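Long-range contact in chitin binding domain (Burkholderia pseudomallei, PDB 3UAM), which probably binds chitin or a related polysaccharide and may cleave it oxidatively, like other lytic polysaccharide monooxygenases: residues W129-T134 with L194-D199. Numbering follows the deposited sequence.
Sequences WTYWIT and LLAVWD. With GOL (glycerol), chain I.
Val197 O is gripped twice: Thr130 N donates to it in the carbonyl plane (2.9 Å), and a water gives it a second hydrogen bond at 2.7 Å. The same water sits 3.2 Å from Thr130 OG1 and donates weakly to Asp199 OD1. Val197 N returns a bond to Thr130 O; Trp132 and Leu195 exchange a second pair, Trp132 N to Leu195 O being the straightest (169° at the hydrogen). Strands 126-133 and 190-200 thus run antiparallel in the larger sheet of the immunoglobulin-like (E-set) beta-sandwich of LPMOs. On the face turned to strand 113-121, CG lies anti to the backbone N in Trp198 (chi1 173°) but beside it in Trp129, which brings the indoles alongside, planes at 14° but slid apart: Trp198 CD1 lies over the rim of the Trp129 ring, 3.4 Å from Trp129 NE1, which hydrogen-bonds to Tyr120 OH. Ala196 CB meets Tyr131 CE1 at 3.5 Å; Tyr131 OH hydrogen-bonds with His181 ND1 and Trp118 NE1. On the other face, the Trp132 indole turns its edge to Val197 CG2, 3.9 Å from Trp132 CD1, with Thr130 CG2 above one face, toward the rim. Trp132 NE1 donates to O2 of a probably crystallisation-derived glycerol (2.8 Å), also hydrogen-bonded to Phe53 N and Phe54 O.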
ATOM      1  N   TRP A 129      -6.064  -5.247  -4.500  1.00  5.09           N
ATOM      2  CA  TRP A 129      -4.736  -4.810  -4.162  1.00  5.10           C
ATOM      3  C   TRP A 129      -4.229  -4.089  -5.375  1.00  5.23           C
ATOM      4  O   TRP A 129      -4.450  -4.531  -6.501  1.00  5.35           O
ATOM      5  CB  TRP A 129      -3.814  -5.989  -3.932  1.00  5.31           C
ATOM      6  CG  TRP A 129      -4.141  -6.865  -2.772  1.00  5.54           C
ATOM      7  CD1 TRP A 129      -3.553  -6.870  -1.510  1.00  5.62           C
ATOM      8  CD2 TRP A 129      -5.117  -7.942  -2.742  1.00  5.92           C
ATOM      9  NE1 TRP A 129      -4.087  -7.866  -0.726  1.00  5.84           N
ATOM     10  CE2 TRP A 129      -5.029  -8.542  -1.404  1.00  6.09           C
ATOM     11  CE3 TRP A 129      -6.002  -8.475  -3.666  1.00  6.21           C
ATOM     12  CZ2 TRP A 129      -5.822  -9.613  -1.029  1.00  6.48           C
ATOM     13  CZ3 TRP A 129      -6.801  -9.556  -3.276  1.00  6.69           C
ATOM     14  CH2 TRP A 129      -6.707 -10.106  -1.973  1.00  6.81           C
ATOM     15  N   THR A 130      -3.547  -2.977  -5.154  1.00  5.26           N
ATOM     16  CA  THR A 130      -3.051  -2.132  -6.220  1.00  5.56           C
ATOM     17  C   THR A 130      -1.582  -1.821  -5.926  1.00  5.50           C
ATOM     18  O   THR A 130      -1.203  -1.675  -4.746  1.00  5.26           O
ATOM     19  CB  THR A 130      -3.818  -0.803  -6.287  1.00  5.81           C
ATOM     20  OG1 THR A 130      -5.197  -1.047  -6.618  1.00  6.25           O
ATOM     21  CG2 THR A 130      -3.237   0.036  -7.395  1.00  6.31           C
ATOM     22  N   TYR A 131      -0.773  -1.764  -6.982  1.00  5.64           N
ATOM     23  CA  TYR A 131       0.637  -1.444  -6.872  1.00  5.73           C
ATOM     24  C   TYR A 131       0.944  -0.235  -7.752  1.00  6.02           C
ATOM     25  O   TYR A 131       0.724  -0.263  -8.936  1.00  6.29           O
ATOM     26  CB  TYR A 131       1.492  -2.642  -7.243  1.00  5.87           C
ATOM     27  CG  TYR A 131       1.205  -3.827  -6.348  1.00  5.74           C
ATOM     28  CD1 TYR A 131       1.889  -3.979  -5.149  1.00  5.65           C
ATOM     29  CD2 TYR A 131       0.231  -4.764  -6.675  1.00  5.73           C
ATOM     30  CE1 TYR A 131       1.633  -5.039  -4.309  1.00  5.64           C
ATOM     31  CE2 TYR A 131      -0.020  -5.838  -5.838  1.00  5.78           C
ATOM     32  CZ  TYR A 131       0.684  -5.963  -4.643  1.00  5.64           C
ATOM     33  OH  TYR A 131       0.461  -6.996  -3.754  1.00  5.77           O
ATOM     34  N   TRP A 132       1.467   0.807  -7.129  1.00  6.09           N
ATOM     35  CA  TRP A 132       1.782   2.080  -7.768  1.00  6.51           C
ATOM     36  C   TRP A 132       3.276   2.304  -7.753  1.00  6.61           C
ATOM     37  O   TRP A 132       3.958   1.947  -6.777  1.00  6.36           O
ATOM     38  CB  TRP A 132       1.109   3.243  -7.001  1.00  6.65           C
ATOM     39  CG  TRP A 132      -0.384   3.096  -6.799  1.00  6.77           C
ATOM     40  CD1 TRP A 132      -1.051   2.512  -5.720  1.00  6.56           C
ATOM     41  CD2 TRP A 132      -1.451   3.536  -7.719  1.00  7.15           C
ATOM     42  NE1 TRP A 132      -2.428   2.586  -5.910  1.00  6.81           N
ATOM     43  CE2 TRP A 132      -2.717   3.174  -7.093  1.00  7.04           C
ATOM     44  CE3 TRP A 132      -1.469   4.168  -8.947  1.00  7.66           C
ATOM     45  CZ2 TRP A 132      -3.937   3.419  -7.709  1.00  7.32           C
ATOM     46  CZ3 TRP A 132      -2.701   4.414  -9.556  1.00  7.94           C
ATOM     47  CH2 TRP A 132      -3.911   4.067  -8.935  1.00  7.71           C
ATOM     48  N   ILE A 133       3.793   2.938  -8.802  1.00  6.87           N
ATOM     49  CA  ILE A 133       5.225   3.093  -8.978  1.00  7.18           C
ATOM     50  C   ILE A 133       5.518   4.573  -9.276  1.00  7.63           C
ATOM     51  O   ILE A 133       4.763   5.252 -10.008  1.00  7.70           O
ATOM     52  CB  ILE A 133       5.768   2.184 -10.111  1.00  7.49           C
ATOM     53  CG1 ILE A 133       7.294   2.229 -10.177  1.00  7.89           C
ATOM     54  CG2 ILE A 133       5.191   2.595 -11.459  1.00  7.87           C
ATOM     55  CD1 ILE A 133       8.015   1.555  -9.045  1.00  7.68           C
ATOM     56  N   THR A 134       6.617   5.049  -8.693  1.00  7.86           N
ATOM     57  CA  THR A 134       7.079   6.402  -8.894  1.00  8.49           C
ATOM     58  C   THR A 134       7.503   6.582 -10.343  1.00  9.30           C
ATOM     59  O   THR A 134       7.950   5.650 -11.014  1.00  9.38           O
ATOM     60  CB  THR A 134       8.237   6.772  -7.937  1.00  8.61           C
ATOM     61  OG1 THR A 134       9.211   5.706  -7.897  1.00  8.58           O
ATOM     62  CG2 THR A 134       7.726   7.028  -6.524  1.00  8.11           C
ATOM     63  N   LEU A 194       7.648   1.752  -4.579  1.00  6.08           N
ATOM     64  CA  LEU A 194       6.517   0.919  -4.934  1.00  5.76           C
ATOM     65  C   LEU A 194       5.531   0.994  -3.790  1.00  5.46           C
ATOM     66  O   LEU A 194       5.837   0.555  -2.663  1.00  5.48           O
ATOM     67  CB  LEU A 194       6.970  -0.523  -5.142  1.00  5.87           C
ATOM     68  CG  LEU A 194       5.911  -1.556  -5.587  1.00  5.64           C
ATOM     69  CD1 LEU A 194       5.407  -1.270  -6.974  1.00  5.79           C
ATOM     70  CD2 LEU A 194       6.494  -2.967  -5.521  1.00  5.85           C
ATOM     71  N   LEU A 195       4.376   1.591  -4.044  1.00  5.40           N
ATOM     72  CA  LEU A 195       3.345   1.713  -3.040  1.00  5.21           C
ATOM     73  C   LEU A 195       2.350   0.579  -3.234  1.00  5.00           C
ATOM     74  O   LEU A 195       1.684   0.486  -4.273  1.00  5.01           O
ATOM     75  CB  LEU A 195       2.637   3.060  -3.157  1.00  5.31           C
ATOM     76  CG  LEU A 195       1.393   3.249  -2.280  1.00  5.14           C
ATOM     77  CD1 LEU A 195       1.805   3.178  -0.814  1.00  5.22           C
ATOM     78  CD2 LEU A 195       0.706   4.563  -2.637  1.00  5.34           C
ATOM     79  N   ALA A 196       2.263  -0.286  -2.236  1.00  4.91           N
ATOM     80  CA  ALA A 196       1.332  -1.411  -2.271  1.00  4.83           C
ATOM     81  C   ALA A 196       0.147  -1.050  -1.385  1.00  4.77           C
ATOM     82  O   ALA A 196       0.359  -0.662  -0.209  1.00  4.84           O
ATOM     83  CB  ALA A 196       2.031  -2.676  -1.771  1.00  4.90           C
ATOM     84  N   VAL A 197      -1.076  -1.180  -1.925  1.00  4.71           N
ATOM     85  CA  VAL A 197      -2.298  -0.751  -1.241  1.00  4.74           C
ATOM     86  C   VAL A 197      -3.366  -1.847  -1.253  1.00  4.86           C
ATOM     87  O   VAL A 197      -3.717  -2.366  -2.316  1.00  5.19           O
ATOM     88  CB  VAL A 197      -2.896   0.521  -1.876  1.00  4.77           C
ATOM     89  CG1 VAL A 197      -4.073   1.059  -1.046  1.00  4.82           C
ATOM     90  CG2 VAL A 197      -1.817   1.594  -2.049  1.00  4.85           C
ATOM     91  N   TRP A 198      -3.908  -2.144  -0.078  1.00  4.86           N
ATOM     92  CA  TRP A 198      -4.919  -3.177   0.131  1.00  4.96           C
ATOM     93  C   TRP A 198      -6.252  -2.551   0.479  1.00  5.01           C
ATOM     94  O   TRP A 198      -6.389  -2.026   1.567  1.00  5.10           O
ATOM     95  CB  TRP A 198      -4.430  -4.070   1.255  1.00  5.12           C
ATOM     96  CG  TRP A 198      -5.406  -5.118   1.741  1.00  5.37           C
ATOM     97  CD1 TRP A 198      -6.252  -5.907   0.988  1.00  5.46           C
ATOM     98  CD2 TRP A 198      -5.618  -5.539   3.113  1.00  5.70           C
ATOM     99  NE1 TRP A 198      -6.967  -6.752   1.780  1.00  5.82           N
ATOM    100  CE2 TRP A 198      -6.621  -6.597   3.065  1.00  5.98           C
ATOM    101  CE3 TRP A 198      -5.053  -5.208   4.330  1.00  5.91           C
ATOM    102  CZ2 TRP A 198      -7.078  -7.215   4.195  1.00  6.41           C
ATOM    103  CZ3 TRP A 198      -5.518  -5.851   5.468  1.00  6.32           C
ATOM    104  CH2 TRP A 198      -6.511  -6.841   5.393  1.00  6.66           C
ATOM    105  N   ASP A 199      -7.232  -2.619  -0.437  1.00  5.04           N
ATOM    106  CA  ASP A 199      -8.555  -1.956  -0.303  1.00  5.11           C
ATOM    107  C   ASP A 199      -9.583  -2.894   0.341  1.00  5.16           C
ATOM    108  O   ASP A 199      -9.829  -4.018  -0.153  1.00  5.14           O
ATOM    109  CB  ASP A 199      -9.165  -1.581  -1.657  1.00  5.33           C
ATOM    110  CG  ASP A 199      -8.544  -0.364  -2.312  1.00  5.55           C
ATOM    111  OD1 ASP A 199      -7.511   0.175  -1.840  1.00  5.57           O
ATOM    112  OD2 ASP A 199      -9.130   0.048  -3.341  1.00  5.78           O
TER
HETATM  113  C1  GOL I 217      -6.307   2.946  -2.968  1.00 12.05           C
HETATM  114  O1  GOL I 217      -7.184   2.374  -2.045  1.00 12.15           O
HETATM  115  C2  GOL I 217      -6.126   2.099  -4.178  1.00 12.58           C
HETATM  116  O2  GOL I 217      -4.894   2.660  -4.651  1.00 13.91           O
HETATM  117  C3  GOL I 217      -7.228   2.255  -5.221  1.00 12.69           C
HETATM  118  O3  GOL I 217      -8.524   1.864  -4.793  1.00 11.96           O
HETATM  119  O   HOH W   1      -5.800  -1.158  -3.493  1.00  5.64           O